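Local coordinates for protein methyltransferase FkbM (Methylobacillus flagellatus KT, PDB 2PY6) that probably acts as a methyltransferase, transferring a methyl group to an acceptor molecule, at residues D130-C133 / R134-I138; H140-F143 / E144-V147. All blocks are in the same frame, centred on the assembly; numbering follows the deposited sequence.

Interaction 1 of 2, residues D130-C133 / R134-I138; sequences DQIC and RTHGI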
ATOM      1  N   ASP A 130     -17.129 -19.052   4.563  1.00 30.41           N
ATOM      2  CA  ASP A 130     -18.387 -19.671   4.933  1.00 27.68           C
ATOM      3  C   ASP A 130     -19.073 -20.221   3.713  1.00 27.73           C
ATOM      4  O   ASP A 130     -19.565 -21.322   3.768  1.00 26.37           O
ATOM      5  CB  ASP A 130     -19.318 -18.703   5.690  1.00 28.91           C
ATOM      6  CG  ASP A 130     -18.943 -18.567   7.173  1.00 26.61           C
ATOM      7  OD1 ASP A 130     -18.223 -19.455   7.691  1.00 33.52           O
ATOM      8  OD2 ASP A 130     -19.340 -17.559   7.805  1.00 29.61           O
ATOM      9  N   GLN A 131     -19.080 -19.484   2.600  1.00 27.50           N
ATOM     10  CA  GLN A 131     -19.695 -20.016   1.404  1.00 26.95           C
ATOM     11  C   GLN A 131     -18.855 -21.148   0.819  1.00 24.66           C
ATOM     12  O   GLN A 131     -19.408 -22.104   0.368  1.00 27.33           O
ATOM     13  CB  GLN A 131     -20.007 -18.938   0.367  1.00 25.48           C
ATOM     14  CG  GLN A 131     -20.802 -19.469  -0.829  1.00 31.31           C
ATOM     15  CD  GLN A 131     -22.100 -20.186  -0.448  1.00 35.74           C
ATOM     16  OE1 GLN A 131     -22.955 -19.631   0.258  1.00 30.46           O
ATOM     17  NE2 GLN A 131     -22.257 -21.426  -0.930  1.00 29.55           N
ATOM     18  N   ILE A 132     -17.532 -21.049   0.790  1.00 27.67           N
ATOM     19  CA  ILE A 132     -16.722 -22.179   0.317  1.00 28.94           C
ATOM     20  C   ILE A 132     -17.113 -23.469   1.034  1.00 30.23           C
ATOM     21  O   ILE A 132     -17.280 -24.521   0.407  1.00 32.48           O
ATOM     22  CB  ILE A 132     -15.202 -21.956   0.580  1.00 31.13           C
ATOM     23  CG1 ILE A 132     -14.638 -20.885  -0.363  1.00 36.32           C
ATOM     24  CG2 ILE A 132     -14.411 -23.274   0.453  1.00 31.81           C
ATOM     25  CD1 ILE A 132     -14.792 -21.188  -1.830  1.00 37.28           C
ATOM     26  N   CYS A 133     -17.248 -23.381   2.356  1.00 30.28           N
ATOM     27  CA  CYS A 133     -17.611 -24.529   3.165  1.00 28.24           C
ATOM     28  C   CYS A 133     -18.986 -25.032   2.820  1.00 29.75           C
ATOM     29  O   CYS A 133     -19.148 -26.226   2.637  1.00 29.79           O
ATOM     30  CB  CYS A 133     -17.505 -24.207   4.661  1.00 27.08           C
ATOM     31  SG  CYS A 133     -15.776 -23.938   5.197  1.00 29.51           S
ATOM     32  N   ARG A 134     -19.968 -24.133   2.710  1.00 29.84           N
ATOM     33  CA  ARG A 134     -21.352 -24.538   2.375  1.00 29.05           C
ATOM     34  C   ARG A 134     -21.455 -25.205   1.019  1.00 28.67           C
ATOM     35  O   ARG A 134     -22.082 -26.264   0.893  1.00 24.84           O
ATOM     36  CB  ARG A 134     -22.337 -23.363   2.460  1.00 29.78           C
ATOM     37  CG  ARG A 134     -22.505 -22.811   3.891  1.00 32.58           C
ATOM     38  CD  ARG A 134     -23.632 -21.813   3.973  1.00 31.07           C
ATOM     39  NE  ARG A 134     -23.474 -20.593   3.154  1.00 31.80           N
ATOM     40  CZ  ARG A 134     -23.106 -19.382   3.599  1.00 30.89           C
ATOM     41  NH1 ARG A 134     -22.806 -19.170   4.867  1.00 32.85           N
ATOM     42  NH2 ARG A 134     -23.033 -18.347   2.764  1.00 31.20           N
ATOM     43  N   THR A 135     -20.821 -24.598   0.019  1.00 29.72           N
ATOM     44  CA  THR A 135     -20.779 -25.150  -1.339  1.00 29.70           C
ATOM     45  C   THR A 135     -20.302 -26.603  -1.320  1.00 28.30           C
ATOM     46  O   THR A 135     -20.875 -27.458  -1.974  1.00 26.13           O
ATOM     47  CB  THR A 135     -19.822 -24.297  -2.258  1.00 31.09           C
ATOM     48  OG1 THR A 135     -20.386 -22.997  -2.488  1.00 29.38           O
ATOM     49  CG2 THR A 135     -19.609 -24.950  -3.601  1.00 34.14           C
ATOM     50  N   HIS A 136     -19.227 -26.886  -0.590  1.00 28.40           N
ATOM     51  CA  HIS A 136     -18.721 -28.244  -0.547  1.00 29.34           C
ATOM     52  C   HIS A 136     -19.226 -29.095   0.612  1.00 29.33           C
ATOM     53  O   HIS A 136     -18.740 -30.187   0.794  1.00 34.13           O
ATOM     54  CB  HIS A 136     -17.209 -28.223  -0.575  1.00 28.32           C
ATOM     55  CG  HIS A 136     -16.653 -27.576  -1.799  1.00 34.80           C
ATOM     56  ND1 HIS A 136     -16.361 -26.229  -1.863  1.00 34.04           N
ATOM     57  CD2 HIS A 136     -16.367 -28.084  -3.022  1.00 30.60           C
ATOM     58  CE1 HIS A 136     -15.901 -25.941  -3.066  1.00 35.26           C
ATOM     59  NE2 HIS A 136     -15.891 -27.050  -3.786  1.00 30.97           N
ATOM     60  N   GLY A 137     -20.200 -28.626   1.372  1.00 29.03           N
ATOM     61  CA  GLY A 137     -20.727 -29.398   2.492  1.00 31.81           C
ATOM     62  C   GLY A 137     -19.691 -29.747   3.563  1.00 31.85           C
ATOM     63  O   GLY A 137     -19.730 -30.838   4.144  1.00 32.13           O
ATOM     64  N   ILE A 138     -18.794 -28.804   3.849  1.00 31.41           N
ATOM     65  CA  ILE A 138     -17.713 -29.010   4.808  1.00 30.77           C
ATOM     66  C   ILE A 138     -18.155 -28.480   6.155  1.00 30.74           C
ATOM     67  O   ILE A 138     -18.437 -27.301   6.258  1.00 30.44           O
ATOM     68  CB  ILE A 138     -16.403 -28.254   4.412  1.00 30.77           C
ATOM     69  CG1 ILE A 138     -15.946 -28.649   3.002  1.00 29.53           C
ATOM     70  CG2 ILE A 138     -15.294 -28.497   5.465  1.00 28.91           C
ATOM     71  CD1 ILE A 138     -14.810 -27.779   2.439  1.00 30.56           C
TER

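Interaction 2 of 2, residues H140-F143 / E144-V147; sequences HLNF and EQAV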
ATOM      1  N   HIS A 140     -18.240 -26.626   9.424  1.00 31.36           N
ATOM      2  CA  HIS A 140     -17.481 -25.434   9.787  1.00 29.94           C
ATOM      3  C   HIS A 140     -18.025 -24.711  11.010  1.00 30.54           C
ATOM      4  O   HIS A 140     -19.211 -24.833  11.336  1.00 30.77           O
ATOM      5  CB  HIS A 140     -17.333 -24.482   8.568  1.00 29.89           C
ATOM      6  CG  HIS A 140     -18.618 -23.993   8.001  1.00 27.46           C
ATOM      7  ND1 HIS A 140     -19.512 -24.817   7.356  1.00 25.79           N
ATOM      8  CD2 HIS A 140     -19.157 -22.751   7.968  1.00 26.14           C
ATOM      9  CE1 HIS A 140     -20.553 -24.106   6.965  1.00 31.69           C
ATOM     10  NE2 HIS A 140     -20.358 -22.848   7.323  1.00 29.37           N
ATOM     11  N   LEU A 141     -17.127 -23.946  11.647  1.00 32.08           N
ATOM     12  CA  LEU A 141     -17.379 -23.231  12.894  1.00 33.19           C
ATOM     13  C   LEU A 141     -16.658 -21.917  12.927  1.00 27.85           C
ATOM     14  O   LEU A 141     -15.585 -21.804  12.384  1.00 29.89           O
ATOM     15  CB  LEU A 141     -16.735 -23.963  14.077  1.00 34.92           C
ATOM     16  CG  LEU A 141     -17.133 -25.347  14.476  1.00 42.67           C
ATOM     17  CD1 LEU A 141     -16.046 -25.940  15.343  1.00 52.29           C
ATOM     18  CD2 LEU A 141     -18.465 -25.317  15.186  1.00 51.66           C
ATOM     19  N   ASN A 142     -17.232 -20.951  13.622  1.00 28.47           N
ATOM     20  CA  ASN A 142     -16.535 -19.696  13.916  1.00 32.76           C
ATOM     21  C   ASN A 142     -15.794 -19.920  15.271  1.00 32.53           C
ATOM     22  O   ASN A 142     -15.958 -20.996  15.920  1.00 29.21           O
ATOM     23  CB  ASN A 142     -17.478 -18.498  13.933  1.00 32.81           C
ATOM     24  CG  ASN A 142     -18.469 -18.528  15.064  1.00 28.64           C
ATOM     25  OD1 ASN A 142     -18.200 -19.032  16.149  1.00 32.26           O
ATOM     26  ND2 ASN A 142     -19.621 -17.944  14.820  1.00 30.38           N
ATOM     27  N   PHE A 143     -14.998 -18.946  15.690  1.00 30.32           N
ATOM     28  CA  PHE A 143     -14.193 -19.107  16.888  1.00 30.48           C
ATOM     29  C   PHE A 143     -14.991 -19.371  18.186  1.00 31.45           C
ATOM     30  O   PHE A 143     -14.631 -20.260  18.959  1.00 29.40           O
ATOM     31  CB  PHE A 143     -13.241 -17.942  17.068  1.00 34.37           C
ATOM     32  CG  PHE A 143     -12.287 -18.145  18.185  1.00 32.78           C
ATOM     33  CD1 PHE A 143     -11.125 -18.875  17.991  1.00 33.82           C
ATOM     34  CD2 PHE A 143     -12.566 -17.644  19.446  1.00 39.16           C
ATOM     35  CE1 PHE A 143     -10.261 -19.081  19.029  1.00 36.02           C
ATOM     36  CE2 PHE A 143     -11.701 -17.854  20.483  1.00 41.54           C
ATOM     37  CZ  PHE A 143     -10.550 -18.578  20.279  1.00 35.46           C
ATOM     38  N   GLU A 144     -16.087 -18.660  18.391  1.00 30.69           N
ATOM     39  CA  GLU A 144     -16.875 -18.847  19.615  1.00 35.15           C
ATOM     40  C   GLU A 144     -17.465 -20.236  19.638  1.00 32.73           C
ATOM     41  O   GLU A 144     -17.514 -20.860  20.704  1.00 30.78           O
ATOM     42  CB  GLU A 144     -17.996 -17.820  19.747  1.00 34.90           C
ATOM     43  CG  GLU A 144     -17.566 -16.473  20.249  1.00 40.02           C
ATOM     44  CD  GLU A 144     -16.700 -15.672  19.290  1.00 43.06           C
ATOM     45  OE1 GLU A 144     -16.838 -15.864  18.060  1.00 33.85           O
ATOM     46  OE2 GLU A 144     -15.903 -14.835  19.790  1.00 42.60           O
ATOM     47  N   GLN A 145     -17.916 -20.703  18.460  1.00 32.54           N
ATOM     48  CA  GLN A 145     -18.425 -22.071  18.288  1.00 31.38           C
ATOM     49  C   GLN A 145     -17.333 -23.101  18.536  1.00 30.63           C
ATOM     50  O   GLN A 145     -17.586 -24.129  19.166  1.00 29.58           O
ATOM     51  CB  GLN A 145     -19.032 -22.272  16.903  1.00 32.51           C
ATOM     52  CG  GLN A 145     -20.322 -21.429  16.649  1.00 32.80           C
ATOM     53  CD  GLN A 145     -20.841 -21.554  15.218  1.00 34.17           C
ATOM     54  OE1 GLN A 145     -20.064 -21.594  14.265  1.00 29.32           O
ATOM     55  NE2 GLN A 145     -22.150 -21.600  15.066  1.00 35.02           N
ATOM     56  N   ALA A 146     -16.120 -22.830  18.046  1.00 26.17           N
ATOM     57  CA  ALA A 146     -14.988 -23.716  18.315  1.00 27.68           C
ATOM     58  C   ALA A 146     -14.751 -23.853  19.833  1.00 29.17           C
ATOM     59  O   ALA A 146     -14.594 -24.968  20.341  1.00 28.60           O
ATOM     60  CB  ALA A 146     -13.716 -23.185  17.664  1.00 27.09           C
ATOM     61  N   VAL A 147     -14.693 -22.714  20.540  1.00 28.86           N
ATOM     62  CA  VAL A 147     -14.463 -22.711  21.999  1.00 29.05           C
ATOM     63  C   VAL A 147     -15.492 -23.593  22.725  1.00 28.74           C
ATOM     64  O   VAL A 147     -15.130 -24.387  23.569  1.00 27.10           O
ATOM     65  CB  VAL A 147     -14.431 -21.296  22.575  1.00 31.12           C
ATOM     66  CG1 VAL A 147     -14.412 -21.312  24.108  1.00 28.44           C
ATOM     67  CG2 VAL A 147     -13.213 -20.544  22.046  1.00 32.65           C
TER

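Interaction 1 of 2, residues D130-C133 / R134-I138
This is a local contact round the last turn of helix 123-135, where Q131 reaches both R134 and T135 and the chain then turns off toward strand 140-142. The Q131 amide works at both ends. Its OE1 takes two bonds from R134, 2.8 Å from NH2 and 3.1 Å from NE; both nitrogens reach it from the same face of the amide, NH2 tilted from its plane and NE above it, and neither bond is straight, the amide and guanidinium planes lying 70° apart. At the other end NE2 meets T135 OG1 at 2.9 Å, with the hydroxyl in the amide plane. A bend at chi3 (-62°) turns the R134 guanidinium back over the helix, so that D130 O and Q131 CA lie over one face. The helix stops in a Schellman motif: G137, with positive phi, is C-prime, I138 N bonds C133 O at 2.9 Å, and G137 N bonds R134 O. Replacing Q131 with an alanine would probably leave the guanidinium freer to swing and T135 OG1 without its amide donor. H136 ND1 donates to I132 O at 3.0 Å, the oxygen lying in plane at the ring edge and also accepting from H136 N. Beyond the turn, I138 packs on F104 and A108.

Interaction 2 of 2, residues H140-F143 / E144-V147
The amides of N142 and Q145 are the flat groups that reach across the strand-to-helix turn, their planes 33° apart and their side chains crossing at about a right angle. Each uses its oxygen on the other residue's backbone. N142 OD1 accepts from Q145 N at 2.9 Å in a nearly straight bond (170°), and Q145 OE1 receives N142 N at 3.0 Å in its carbonyl plane, on a lone pair. N142 has CG tucked between its own backbone N and carbonyl carbon (chi1 67°), which swings OD1 over the first turn of the helix. The amide nitrogens point elsewhere: N142 ND2 bonds C200 O and Q145 NE2 bonds G37 O, so both ends of each amide are held. Apolar contacts accompany the capping bonds. L141 lays CD2 against Q145 CB at 3.5 Å, while its CD1 comes up to A146 CA at 3.9 Å. The F143 ring meets V147 obliquely, CE2 to CG2 at 3.5 Å, and stacks edge-to-face with F63. The E144 chain, bent at chi2, carries its carboxylate to salt bridges with R121 and R401. Backbone bonds A146 N to N142 O and V147 N to F143 O start the helix. With N142 as N-cap and Q145 as its reciprocal partner, this is a capping box, here joining edge strand 140-142 directly to helix 143-149.

Overall arrangement
Interaction 1 comes first along the chain and interaction 2 follows in series, their centres about 15 Å apart. The first ends helix 123-135 and the second starts helix 143-149, with strand 140-142 between them; that strand closes the beta-alpha-beta unit begun by strand 114-118 and is outermost in the six-stranded mixed sheet of this chain. H140 ties the two contacts together: its ring packs on D130, C133 and R134, with H140 ND1 3.4 Å from C133 CB. Interaction 1 also borders a second subunit, where Q131 and T135 pack on T278 of that chain, whereas interaction 2 is buried and touches no other chain of the assembly.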